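Local coordinates for protein RNA-dependent RNA Polymerase (Bombyx mori cytoplasmic polyhedrosis virus, PDB 6TZ0) that catalyses RNA-templated RNA synthesis, producing viral plus-strand transcripts and probably the complementary minus strands of the double-stranded genome, at residues 30-33 / 38-41; 146-151 / 740-745. All coordinates share one frame; numbering follows the deposited sequence.

Contact 1 comes first along the chain and joins the consecutive helices 20-35 and 37-44. Contact 2 follows, bringing helix 145-160 against a loop between strand 732-733 and helix 754-766, nearly 590 residues further on. The contact centres lie about 16 Å apart on the same side of the chain's centre, contact 1 being farther out, about 32 Å from it against about 17 Å. Helix 37-44 and helix 145-160 link them: Arg40 CG packs on Cys150 SG at 3.7 Å, while Arg40 NH1 comes within 3.4 Å of Arg147 NE. Arg37 and Arg147 bind ATP in this polymerase, so contact 1 borders that site and contact 2 ties helix 145-160, which carries Arg147, to sequence-distant chain.

Contact 1: residues 30-33 / 38-41; sequences TAKL and VARH
Arg40 reaches back across the turn between two consecutive helices and binds the main-chain carbonyl of Leu33. Its NH1 donates to Leu33 O over 3.2 Å, and the N-H points almost straight at the oxygen, at 168°. The oxygen lies at the edge of the guanidinium, practically in its plane, whereas the donor is tilted off the plane of the carbonyl. The first two torsions of the arginine bring CG and CD alongside the carbonyl, both 3.3 Å from Leu33 O, and the bend about the CG-CD bond (chi3 -67°) then turns NH1 back to it. The carbonyl thus has methylenes along its flank as well as an N-H before it. A carbonyl near the C-terminal end of a helix suits a guanidinium, since the helix dipole would probably add to its negative character.

Ala39, buried, supplies the small side chain that faces helix 20-35. Its CB comes within 3.6 Å of Lys32 O, a closeness a methyl allows without pushing the backbones apart. Lys32 has CG anti to its backbone N (chi1 -175°), which lays the aliphatic start of the chain alongside Ala39, CG to CB 4.0 Å; its chain then stays extended until it bends at the amino end. A long, flexible lysine suits this exposed position. Leu33, by contrast, is buried, and its CD2 branch approaches Ala39 O at 4.0 Å.

Phe181 also packs against Arg40, whose side chain lies close to those of Arg37 and Arg147, residues of the ATP site, which is vacant in this model. Leu33 also packs on Leu7 and Ile787. Helix 37-44 meets helix 145-160 through Arg40, and helix 20-35 meets helix 774-786 through Thr30.

Contact 2: residues 146-151 / 740-745; sequences WRELCA and SLWTRE
Glu148 OE2 accepts a hydrogen bond from the backbone N of Phe142 and a weak one from that of Arg141, which hold the carboxylate beside Trp742. Beyond CG the side chain is extended and runs antiparallel to that of the tryptophan, its carboxylate plane turned 52° from the ring. Its methylenes pack on the benzo part of the indole: CB and CG each lie 3.7 Å from Trp742 CE3. Glutamate suits the place by offering an aliphatic stem and a polar end.

OE1 stands 3.2 Å from Trp742 O, but both are acceptors and no bond joins them. Glu148 O lies over one face of the indole, and Ala151 CB approaches CH2 obliquely at 4.4 Å, its small methyl leaving room for the broad ring. The polar end of the tryptophan is held separately, NE1 bonding Thr215 OG1, while its backbone pairs with Arg141. Within the loop, Ser740 OG and Thr743 OG1 share a hydrogen bond of 2.7 Å.

Helix and loop therefore meet largely by packing, and a buried carboxylate next to another acceptor would probably be harder to ionise but for the backbone N-H groups that offset its charge.

Contact 1: residues 30-33 / 38-41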
ATOM      1  N   THR A  30       3.314  33.289 -27.182  1.00 54.68           N
ATOM      2  CA  THR A  30       2.972  32.037 -26.518  1.00 54.68           C
ATOM      3  C   THR A  30       1.699  31.426 -27.092  1.00 54.68           C
ATOM      4  O   THR A  30       1.561  30.198 -27.103  1.00 54.68           O
ATOM      5  CB  THR A  30       2.845  32.260 -25.014  1.00 54.68           C
ATOM      6  OG1 THR A  30       1.891  33.295 -24.762  1.00 54.68           O
ATOM      7  CG2 THR A  30       4.192  32.646 -24.419  1.00 54.68           C
ATOM      8  N   ALA A  31       0.786  32.249 -27.621  1.00 57.01           N
ATOM      9  CA  ALA A  31      -0.343  31.705 -28.366  1.00 57.01           C
ATOM     10  C   ALA A  31       0.112  31.046 -29.663  1.00 57.01           C
ATOM     11  O   ALA A  31      -0.416  29.995 -30.051  1.00 57.01           O
ATOM     12  CB  ALA A  31      -1.348  32.813 -28.659  1.00 57.01           C
ATOM     13  N   LYS A  32       1.093  31.648 -30.340  1.00 56.36           N
ATOM     14  CA  LYS A  32       1.604  31.077 -31.582  1.00 56.36           C
ATOM     15  C   LYS A  32       2.342  29.768 -31.323  1.00 56.36           C
ATOM     16  O   LYS A  32       2.311  28.855 -32.154  1.00 56.36           O
ATOM     17  CB  LYS A  32       2.510  32.091 -32.283  1.00 56.36           C
ATOM     18  CG  LYS A  32       3.017  31.676 -33.651  1.00 56.36           C
ATOM     19  CD  LYS A  32       3.817  32.797 -34.298  1.00 56.36           C
ATOM     20  CE  LYS A  32       4.492  32.333 -35.581  1.00 56.36           C
ATOM     21  NZ  LYS A  32       3.510  31.981 -36.643  1.00 56.36           N
ATOM     22  N   LEU A  33       2.997  29.648 -30.167  1.00 52.65           N
ATOM     23  CA  LEU A  33       3.601  28.363 -29.826  1.00 52.65           C
ATOM     24  C   LEU A  33       2.571  27.343 -29.360  1.00 52.65           C
ATOM     25  O   LEU A  33       2.784  26.139 -29.525  1.00 52.65           O
ATOM     26  CB  LEU A  33       4.681  28.531 -28.764  1.00 52.65           C
ATOM     27  CG  LEU A  33       5.950  29.205 -29.263  1.00 52.65           C
ATOM     28  CD1 LEU A  33       6.945  29.332 -28.137  1.00 52.65           C
ATOM     29  CD2 LEU A  33       6.535  28.421 -30.417  1.00 52.65           C
ATOM     30  N   VAL A  38       3.468  23.710 -36.786  1.00 54.57           N
ATOM     31  CA  VAL A  38       4.408  24.261 -37.753  1.00 54.57           C
ATOM     32  C   VAL A  38       5.290  25.308 -37.089  1.00 54.57           C
ATOM     33  O   VAL A  38       6.513  25.324 -37.275  1.00 54.57           O
ATOM     34  CB  VAL A  38       3.645  24.834 -38.960  1.00 54.57           C
ATOM     35  CG1 VAL A  38       4.603  25.465 -39.945  1.00 54.57           C
ATOM     36  CG2 VAL A  38       2.837  23.747 -39.629  1.00 54.57           C
ATOM     37  N   ALA A  39       4.686  26.171 -36.268  1.00 53.80           N
ATOM     38  CA  ALA A  39       5.455  27.152 -35.516  1.00 53.80           C
ATOM     39  C   ALA A  39       6.312  26.497 -34.443  1.00 53.80           C
ATOM     40  O   ALA A  39       7.378  27.018 -34.112  1.00 53.80           O
ATOM     41  CB  ALA A  39       4.528  28.188 -34.888  1.00 53.80           C
ATOM     42  N   ARG A  40       5.890  25.348 -33.913  1.00 51.90           N
ATOM     43  CA  ARG A  40       6.714  24.654 -32.927  1.00 51.90           C
ATOM     44  C   ARG A  40       7.929  24.003 -33.574  1.00 51.90           C
ATOM     45  O   ARG A  40       9.028  24.037 -33.008  1.00 51.90           O
ATOM     46  CB  ARG A  40       5.881  23.624 -32.170  1.00 51.90           C
ATOM     47  CG  ARG A  40       4.863  24.256 -31.254  1.00 51.90           C
ATOM     48  CD  ARG A  40       4.310  23.277 -30.243  1.00 51.90           C
ATOM     49  NE  ARG A  40       3.497  22.223 -30.831  1.00 51.90           N
ATOM     50  CZ  ARG A  40       2.192  22.327 -31.048  1.00 51.90           C
ATOM     51  NH1 ARG A  40       1.557  23.443 -30.738  1.00 51.90           N
ATOM     52  NH2 ARG A  40       1.522  21.318 -31.579  1.00 51.90           N
ATOM     53  N   HIS A  41       7.757  23.423 -34.766  1.00 51.12           N
ATOM     54  CA  HIS A  41       8.904  22.920 -35.510  1.00 51.12           C
ATOM     55  C   HIS A  41       9.812  24.054 -35.965  1.00 51.12           C
ATOM     56  O   HIS A  41      11.030  23.873 -36.039  1.00 51.12           O
ATOM     57  CB  HIS A  41       8.442  22.097 -36.714  1.00 51.12           C
ATOM     58  CG  HIS A  41       9.549  21.368 -37.408  1.00 51.12           C
ATOM     59  ND1 HIS A  41      10.344  21.961 -38.365  1.00 51.12           N
ATOM     60  CD2 HIS A  41       9.995  20.098 -37.283  1.00 51.12           C
ATOM     61  CE1 HIS A  41      11.238  21.089 -38.791  1.00 51.12           C
ATOM     62  NE2 HIS A  41      11.046  19.949 -38.155  1.00 51.12           N
TER

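Contact 2: residues 146-151 / 740-745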
ATOM      1  N   TRP A 146       6.212  17.832 -27.271  1.00 44.11           N
ATOM      2  CA  TRP A 146       6.874  18.920 -27.974  1.00 44.11           C
ATOM      3  C   TRP A 146       6.458  20.270 -27.417  1.00 44.11           C
ATOM      4  O   TRP A 146       7.256  21.207 -27.431  1.00 44.11           O
ATOM      5  CB  TRP A 146       6.597  18.850 -29.475  1.00 44.11           C
ATOM      6  CG  TRP A 146       7.114  17.600 -30.117  1.00 44.11           C
ATOM      7  CD1 TRP A 146       6.376  16.557 -30.580  1.00 44.11           C
ATOM      8  CD2 TRP A 146       8.484  17.228 -30.292  1.00 44.11           C
ATOM      9  NE1 TRP A 146       7.197  15.575 -31.072  1.00 44.11           N
ATOM     10  CE2 TRP A 146       8.498  15.963 -30.906  1.00 44.11           C
ATOM     11  CE3 TRP A 146       9.700  17.852 -30.014  1.00 44.11           C
ATOM     12  CZ2 TRP A 146       9.676  15.310 -31.235  1.00 44.11           C
ATOM     13  CZ3 TRP A 146      10.863  17.204 -30.338  1.00 44.11           C
ATOM     14  CH2 TRP A 146      10.846  15.948 -30.945  1.00 44.11           C
ATOM     15  N   ARG A 147       5.246  20.376 -26.874  1.00 49.44           N
ATOM     16  CA  ARG A 147       4.831  21.614 -26.221  1.00 49.44           C
ATOM     17  C   ARG A 147       5.584  21.831 -24.916  1.00 49.44           C
ATOM     18  O   ARG A 147       5.932  22.967 -24.573  1.00 49.44           O
ATOM     19  CB  ARG A 147       3.330  21.587 -25.974  1.00 49.44           C
ATOM     20  CG  ARG A 147       2.531  21.602 -27.244  1.00 49.44           C
ATOM     21  CD  ARG A 147       1.058  21.557 -26.965  1.00 49.44           C
ATOM     22  NE  ARG A 147       0.295  21.506 -28.202  1.00 49.44           N
ATOM     23  CZ  ARG A 147      -1.022  21.370 -28.259  1.00 49.44           C
ATOM     24  NH1 ARG A 147      -1.633  21.334 -29.434  1.00 49.44           N
ATOM     25  NH2 ARG A 147      -1.727  21.265 -27.141  1.00 49.44           N
ATOM     26  N   GLU A 148       5.868  20.748 -24.190  1.00 45.29           N
ATOM     27  CA  GLU A 148       6.656  20.858 -22.969  1.00 45.29           C
ATOM     28  C   GLU A 148       8.102  21.224 -23.275  1.00 45.29           C
ATOM     29  O   GLU A 148       8.708  22.041 -22.562  1.00 45.29           O
ATOM     30  CB  GLU A 148       6.570  19.553 -22.184  1.00 45.29           C
ATOM     31  CG  GLU A 148       5.164  19.239 -21.703  1.00 45.29           C
ATOM     32  CD  GLU A 148       5.088  17.968 -20.891  1.00 45.29           C
ATOM     33  OE1 GLU A 148       6.110  17.264 -20.787  1.00 45.29           O
ATOM     34  OE2 GLU A 148       4.005  17.669 -20.357  1.00 45.29           O
ATOM     35  N   LEU A 149       8.662  20.659 -24.351  1.00 42.19           N
ATOM     36  CA  LEU A 149      10.002  21.055 -24.768  1.00 42.19           C
ATOM     37  C   LEU A 149      10.029  22.505 -25.252  1.00 42.19           C
ATOM     38  O   LEU A 149      11.001  23.229 -24.999  1.00 42.19           O
ATOM     39  CB  LEU A 149      10.515  20.098 -25.846  1.00 42.19           C
ATOM     40  CG  LEU A 149      11.967  20.290 -26.284  1.00 42.19           C
ATOM     41  CD1 LEU A 149      12.900  20.066 -25.117  1.00 42.19           C
ATOM     42  CD2 LEU A 149      12.325  19.371 -27.423  1.00 42.19           C
ATOM     43  N   CYS A 150       8.955  22.955 -25.915  1.00 45.15           N
ATOM     44  CA  CYS A 150       8.834  24.360 -26.299  1.00 45.15           C
ATOM     45  C   CYS A 150       8.770  25.270 -25.083  1.00 45.15           C
ATOM     46  O   CYS A 150       9.332  26.369 -25.102  1.00 45.15           O
ATOM     47  CB  CYS A 150       7.604  24.583 -27.180  1.00 45.15           C
ATOM     48  SG  CYS A 150       7.748  24.023 -28.879  1.00 45.15           S
ATOM     49  N   ALA A 151       8.110  24.823 -24.010  1.00 43.21           N
ATOM     50  CA  ALA A 151       8.050  25.617 -22.785  1.00 43.21           C
ATOM     51  C   ALA A 151       9.424  25.761 -22.143  1.00 43.21           C
ATOM     52  O   ALA A 151       9.804  26.867 -21.727  1.00 43.21           O
ATOM     53  CB  ALA A 151       7.060  24.996 -21.806  1.00 43.21           C
ATOM     54  N   SER A 740       9.177  15.652 -10.708  1.00 42.12           N
ATOM     55  CA  SER A 740       9.129  15.731 -12.161  1.00 42.12           C
ATOM     56  C   SER A 740       7.997  16.659 -12.557  1.00 42.12           C
ATOM     57  O   SER A 740       6.823  16.341 -12.348  1.00 42.12           O
ATOM     58  CB  SER A 740       8.935  14.354 -12.780  1.00 42.12           C
ATOM     59  OG  SER A 740       8.969  14.438 -14.190  1.00 42.12           O
ATOM     60  N   LEU A 741       8.349  17.794 -13.141  1.00 42.77           N
ATOM     61  CA  LEU A 741       7.356  18.720 -13.656  1.00 42.77           C
ATOM     62  C   LEU A 741       6.765  18.277 -14.985  1.00 42.77           C
ATOM     63  O   LEU A 741       5.870  18.955 -15.495  1.00 42.77           O
ATOM     64  CB  LEU A 741       7.975  20.109 -13.823  1.00 42.77           C
ATOM     65  CG  LEU A 741       8.467  20.852 -12.586  1.00 42.77           C
ATOM     66  CD1 LEU A 741       9.155  22.139 -12.990  1.00 42.77           C
ATOM     67  CD2 LEU A 741       7.320  21.138 -11.650  1.00 42.77           C
ATOM     68  N   TRP A 742       7.232  17.172 -15.565  1.00 43.37           N
ATOM     69  CA  TRP A 742       6.939  16.877 -16.959  1.00 43.37           C
ATOM     70  C   TRP A 742       6.393  15.480 -17.217  1.00 43.37           C
ATOM     71  O   TRP A 742       5.736  15.288 -18.246  1.00 43.37           O
ATOM     72  CB  TRP A 742       8.199  17.088 -17.813  1.00 43.37           C
ATOM     73  CG  TRP A 742       8.817  18.443 -17.591  1.00 43.37           C
ATOM     74  CD1 TRP A 742       9.980  18.710 -16.923  1.00 43.37           C
ATOM     75  CD2 TRP A 742       8.258  19.708 -17.942  1.00 43.37           C
ATOM     76  NE1 TRP A 742      10.201  20.064 -16.883  1.00 43.37           N
ATOM     77  CE2 TRP A 742       9.156  20.699 -17.502  1.00 43.37           C
ATOM     78  CE3 TRP A 742       7.099  20.096 -18.610  1.00 43.37           C
ATOM     79  CZ2 TRP A 742       8.921  22.049 -17.702  1.00 43.37           C
ATOM     80  CZ3 TRP A 742       6.868  21.438 -18.809  1.00 43.37           C
ATOM     81  CH2 TRP A 742       7.777  22.399 -18.359  1.00 43.37           C
ATOM     82  N   THR A 743       6.632  14.506 -16.345  1.00 46.04           N
ATOM     83  CA  THR A 743       6.164  13.142 -16.553  1.00 46.04           C
ATOM     84  C   THR A 743       5.154  12.759 -15.477  1.00 46.04           C
ATOM     85  O   THR A 743       4.986  13.458 -14.479  1.00 46.04           O
ATOM     86  CB  THR A 743       7.335  12.154 -16.566  1.00 46.04           C
ATOM     87  OG1 THR A 743       7.979  12.163 -15.290  1.00 46.04           O
ATOM     88  CG2 THR A 743       8.350  12.542 -17.618  1.00 46.04           C
ATOM     89  N   ARG A 744       4.471  11.632 -15.696  1.00 52.09           N
ATOM     90  CA  ARG A 744       3.475  11.126 -14.758  1.00 52.09           C
ATOM     91  C   ARG A 744       3.645   9.632 -14.540  1.00 52.09           C
ATOM     92  O   ARG A 744       4.454   8.965 -15.188  1.00 52.09           O
ATOM     93  CB  ARG A 744       2.043  11.368 -15.231  1.00 52.09           C
ATOM     94  CG  ARG A 744       1.615  12.787 -15.207  1.00 52.09           C
ATOM     95  CD  ARG A 744       0.184  12.921 -15.660  1.00 52.09           C
ATOM     96  NE  ARG A 744      -0.737  12.310 -14.713  1.00 52.09           N
ATOM     97  CZ  ARG A 744      -1.240  12.942 -13.660  1.00 52.09           C
ATOM     98  NH1 ARG A 744      -0.909  14.202 -13.425  1.00 52.09           N
ATOM     99  NH2 ARG A 744      -2.074  12.317 -12.842  1.00 52.09           N
ATOM    100  N   GLU A 745       2.854   9.113 -13.597  1.00 59.08           N
ATOM    101  CA  GLU A 745       2.749   7.671 -13.416  1.00 59.08           C
ATOM    102  C   GLU A 745       1.770   7.068 -14.408  1.00 59.08           C
ATOM    103  O   GLU A 745       2.039   6.016 -14.998  1.00 59.08           O
ATOM    104  CB  GLU A 745       2.333   7.351 -11.980  1.00 59.08           C
ATOM    105  CG  GLU A 745       2.176   5.867 -11.700  1.00 59.08           C
ATOM    106  CD  GLU A 745       1.842   5.565 -10.256  1.00 59.08           C
ATOM    107  OE1 GLU A 745       1.708   6.519  -9.461  1.00 59.08           O
ATOM    108  OE2 GLU A 745       1.718   4.369  -9.916  1.00 59.08           O
TER